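Side-chain contacts in transcription initiation factor tfiid subunit 72/90-100 KDA (PDB 2J4B), which is the N-terminal domain of TAF5, a component of the TFIID and SAGA complexes that is thought to mediate regulation of RNA polymerase transcription: residues A[117-120]-A[121-124]; A[123-127]-A[128-132]. All blocks are in the same frame, centred on the assembly; numbering follows the deposited sequence.

Contact 1 (A[117-120]-A[121-124]); sequences RNLT and YILK
Ile122 and Leu119 meet through their methyl ends, one turn apart where helix 120-129 starts. Ile122 CB stands 3.7 Å from Leu119 O, close against the carbonyl that opens the helix. From there CG1 takes the position beside the backbone N, with chi1 at -63°, and the chain runs on extended. CD1 is therefore carried back toward the N-terminal end of the helix and comes to rest 3.8 Å from Leu119 CD1. The two side chains lie alongside one another and point the same way, a purely apolar touch of methyl on methyl.

Leu119 sits at the N-cap. Its side chain has no polar group to offer the first turn, so its part in starting the helix is played by the carbonyl. Leu119 O takes a hydrogen bond from Leu123 N at 3.2 Å, nearly straight at 163°, and a weak, strongly bent one from Ile122 N. Leu123 leans over the same oxygen, its CG 3.7 Å from Leu119 O. The next carbonyl continues the helical pattern: Lys124 N bonds to Thr120 O at 3.2 Å, coming from above the carbonyl plane, while Lys124 CB stands 3.6 Å from Thr120 O. Just before the helix, Leu119 is the centre of an inverse gamma turn, closed by a weak bond from Thr120 N to Asn118 O. That tight bend lies in the short loop after helix 104-116 and leads the chain into helix 120-129.

Among the neighbours, Leu119 and Ile122 pack against Leu114 of helix 104-116, and they also reach helix 8-21 at Ser11 and Leu15 respectively. Tyr121 is turned to helix 34-47, where its OH is hydrogen-bonded to Asp44.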
# COMPACT_ATOMS: atom_id res chain seq x y z
N ARG A 117 17.02 3.00 -0.62
CA ARG A 117 16.49 4.16 0.08
C ARG A 117 16.06 3.81 1.49
O ARG A 117 15.37 4.58 2.13
CB ARG A 117 15.30 4.73 -0.69
CG ARG A 117 15.64 5.27 -2.08
CD ARG A 117 14.84 6.53 -2.33
NE ARG A 117 15.15 7.23 -3.58
CZ ARG A 117 14.68 8.44 -3.87
NH1 ARG A 117 13.90 9.07 -3.00
NH2 ARG A 117 14.99 9.02 -5.02
N ASN A 118 16.44 2.63 1.96
CA ASN A 118 16.06 2.19 3.29
C ASN A 118 14.59 2.53 3.60
O ASN A 118 14.29 3.18 4.60
CB ASN A 118 16.98 2.82 4.35
CG ASN A 118 18.46 2.47 4.13
OD1 ASN A 118 19.04 2.73 3.07
ND2 ASN A 118 19.07 1.90 5.15
N LEU A 119 13.68 2.09 2.73
CA LEU A 119 12.25 2.27 2.97
C LEU A 119 11.78 1.08 3.79
O LEU A 119 10.98 0.26 3.35
CB LEU A 119 11.48 2.40 1.65
CG LEU A 119 11.77 3.64 0.79
CD1 LEU A 119 10.78 3.70 -0.33
CD2 LEU A 119 11.74 4.94 1.62
N THR A 120 12.30 1.03 5.01
CA THR A 120 12.20 -0.11 5.91
C THR A 120 10.75 -0.49 6.23
O THR A 120 10.42 -1.66 6.46
CB THR A 120 12.99 0.22 7.20
OG1 THR A 120 13.11 -0.94 8.02
CG2 THR A 120 12.27 1.29 7.96
N TYR A 121 9.87 0.50 6.23
CA TYR A 121 8.46 0.24 6.53
C TYR A 121 7.76 -0.45 5.36
O TYR A 121 6.92 -1.32 5.57
CB TYR A 121 7.74 1.54 6.89
CG TYR A 121 6.25 1.37 6.96
CD1 TYR A 121 5.65 0.96 8.14
CD2 TYR A 121 5.45 1.57 5.84
CE1 TYR A 121 4.29 0.79 8.22
CE2 TYR A 121 4.09 1.38 5.90
CZ TYR A 121 3.51 0.99 7.10
OH TYR A 121 2.16 0.80 7.19
N ILE A 122 8.09 -0.06 4.13
CA ILE A 122 7.43 -0.62 2.95
C ILE A 122 7.85 -2.07 2.75
O ILE A 122 7.04 -2.89 2.35
CB ILE A 122 7.72 0.17 1.66
CG1 ILE A 122 7.17 1.59 1.75
CG2 ILE A 122 7.12 -0.55 0.44
CD1 ILE A 122 7.34 2.41 0.46
N LEU A 123 9.12 -2.38 3.04
CA LEU A 123 9.65 -3.75 2.96
C LEU A 123 9.00 -4.65 4.00
O LEU A 123 8.82 -5.82 3.78
CB LEU A 123 11.17 -3.78 3.20
CG LEU A 123 12.09 -3.09 2.19
CD1 LEU A 123 13.48 -2.82 2.78
CD2 LEU A 123 12.20 -3.91 0.94
N LYS A 124 8.69 -4.08 5.17
CA LYS A 124 8.01 -4.83 6.20
C LYS A 124 6.66 -5.22 5.68
O LYS A 124 6.28 -6.39 5.74
CB LYS A 124 7.87 -4.01 7.47
CG LYS A 124 7.29 -4.76 8.66
CD LYS A 124 7.12 -3.82 9.86
CE LYS A 124 6.13 -2.65 9.58
NZ LYS A 124 6.10 -1.69 10.75

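Contact 2 (A[123-127]-A[128-132])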
# COMPACT_ATOMS: atom_id res chain seq x y z
N LEU A 123 9.12 -2.38 3.04
CA LEU A 123 9.65 -3.75 2.96
C LEU A 123 9.00 -4.65 4.00
O LEU A 123 8.82 -5.82 3.78
CB LEU A 123 11.17 -3.78 3.20
CG LEU A 123 12.09 -3.09 2.19
CD1 LEU A 123 13.48 -2.82 2.78
CD2 LEU A 123 12.20 -3.91 0.94
N LYS A 124 8.69 -4.08 5.17
CA LYS A 124 8.01 -4.83 6.20
C LYS A 124 6.66 -5.22 5.68
O LYS A 124 6.28 -6.39 5.74
CB LYS A 124 7.87 -4.01 7.47
CG LYS A 124 7.29 -4.76 8.66
CD LYS A 124 7.12 -3.82 9.86
CE LYS A 124 6.13 -2.65 9.58
NZ LYS A 124 6.10 -1.69 10.75
N ILE A 125 5.96 -4.25 5.11
CA ILE A 125 4.64 -4.51 4.56
C ILE A 125 4.69 -5.62 3.50
O ILE A 125 3.85 -6.51 3.51
CB ILE A 125 4.01 -3.24 3.96
CG1 ILE A 125 3.73 -2.21 5.05
CG2 ILE A 125 2.72 -3.59 3.13
CD1 ILE A 125 2.85 -2.71 6.13
N LEU A 126 5.66 -5.55 2.59
CA LEU A 126 5.80 -6.57 1.55
C LEU A 126 5.92 -7.94 2.16
O LEU A 126 5.19 -8.84 1.78
CB LEU A 126 7.03 -6.33 0.68
CG LEU A 126 7.06 -5.09 -0.21
CD1 LEU A 126 7.88 -5.35 -1.49
CD2 LEU A 126 5.68 -4.67 -0.53
N ASN A 127 6.86 -8.09 3.09
CA ASN A 127 7.16 -9.39 3.71
C ASN A 127 5.98 -9.95 4.51
O ASN A 127 5.64 -11.11 4.35
CB ASN A 127 8.40 -9.31 4.61
CG ASN A 127 9.69 -9.11 3.83
OD1 ASN A 127 9.99 -9.84 2.90
ND2 ASN A 127 10.45 -8.10 4.19
N GLN A 128 5.37 -9.11 5.34
CA GLN A 128 4.28 -9.51 6.23
C GLN A 128 2.88 -9.55 5.60
O GLN A 128 2.06 -10.37 5.97
CB GLN A 128 4.22 -8.54 7.42
CG GLN A 128 5.44 -8.63 8.32
CD GLN A 128 5.30 -7.86 9.63
OE1 GLN A 128 6.17 -7.97 10.51
NE2 GLN A 128 4.23 -7.10 9.77
N HIS A 129 2.61 -8.66 4.65
CA HIS A 129 1.24 -8.45 4.21
C HIS A 129 1.00 -8.72 2.74
O HIS A 129 -0.16 -8.92 2.35
CB HIS A 129 0.80 -7.03 4.56
CG HIS A 129 0.71 -6.78 6.03
ND1 HIS A 129 -0.03 -7.59 6.88
CD2 HIS A 129 1.26 -5.83 6.82
CE1 HIS A 129 0.08 -7.14 8.11
NE2 HIS A 129 0.85 -6.07 8.11
N LEU A 130 2.05 -8.78 1.93
CA LEU A 130 1.88 -8.93 0.50
C LEU A 130 2.38 -10.26 0.00
O LEU A 130 3.37 -10.78 0.47
CB LEU A 130 2.59 -7.82 -0.27
CG LEU A 130 2.08 -6.41 -0.02
CD1 LEU A 130 2.71 -5.44 -1.00
CD2 LEU A 130 0.58 -6.41 -0.13
N ASP A 131 1.66 -10.81 -0.96
CA ASP A 131 1.98 -12.10 -1.49
C ASP A 131 2.26 -11.94 -2.97
O ASP A 131 1.34 -12.02 -3.79
CB ASP A 131 0.80 -13.02 -1.27
CG ASP A 131 1.11 -14.42 -1.59
OD1 ASP A 131 2.11 -14.62 -2.31
OD2 ASP A 131 0.37 -15.31 -1.11
N ILE A 132 3.54 -11.70 -3.30
CA ILE A 132 3.93 -11.35 -4.66
C ILE A 132 4.41 -12.59 -5.43
O ILE A 132 5.40 -13.20 -5.06
CB ILE A 132 5.05 -10.28 -4.68
CG1 ILE A 132 4.65 -9.04 -3.86
CG2 ILE A 132 5.41 -9.88 -6.11
CD1 ILE A 132 5.75 -7.94 -3.75
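Lys124 lays its aliphatic stem over the flat amide of Gln128. Lys124 CG stands 3.8 Å from Gln128 CD and almost straight above it, so the lysine meets a face of the amide. With chi1 at -66° Gln128 CG lies beside the backbone N, and the chain, extended from there, runs back to bring the amide under this stem. The two side chains slant across each other on the outside of the helix.

Round the helix, Ile125 meets His129 quite differently. Here the imidazole presents its edge: Ile125 CD1 lies in the ring plane, 3.6 Å from His129 CD2. A chi2 of -57° bends the isoleucine so that its terminal methyl reaches that edge. Gln128 CB lies 4.0 Å above the same ring, over its centre, and the His129 ring is also stacked with that of His40.

These residues lie in the C-terminal part of helix 120-129, which passes without a loop into strand 130-135. That strand pairs in parallel with strand 98-103, so helices 104-116 and 120-129 together make the crossover between the two strands. The local helix and strand axes run at 72° to each other, and the backbone bonds follow the change of course. Gln128 N reaches Lys124 O at 2.9 Å in a nearly straight helical bond, and His129 N bonds to Ile125 O. Leu130 N, already past the helix, bonds to Leu126 O at 3.1 Å and only weakly to Ile125 O.

On the buried side, Leu130 points back at the helix and lies aslant against Leu126, though their closest methyls are modelled too near each other for that spacing to be trusted. Leu126 CD1 also meets Ile132 CD1 at 4.0 Å. Leu126 continues onto Ile111 and Leu114 of helix 104-116, while Leu130 packs on Tyr98 and Leu100 of the partner strand.

Contacts 1 and 2 follow each other along helix 120-129, with centres about 10 Å apart, and share Leu123 and Lys124 where one takes over from the other. Contact 1 covers the way in, from the loop after helix 104-116; contact 2 covers the way out, into strand 130-135. Both pack on helix 104-116, through Leu114 in each case. The first lies at the surface beside helices 8-21 and 34-47, whereas the second is partly buried and reaches strand 98-103. The short helix thus spans from the helical bundle to the two-stranded parallel sheet, joining both parts of this TAF5 N-terminal domain.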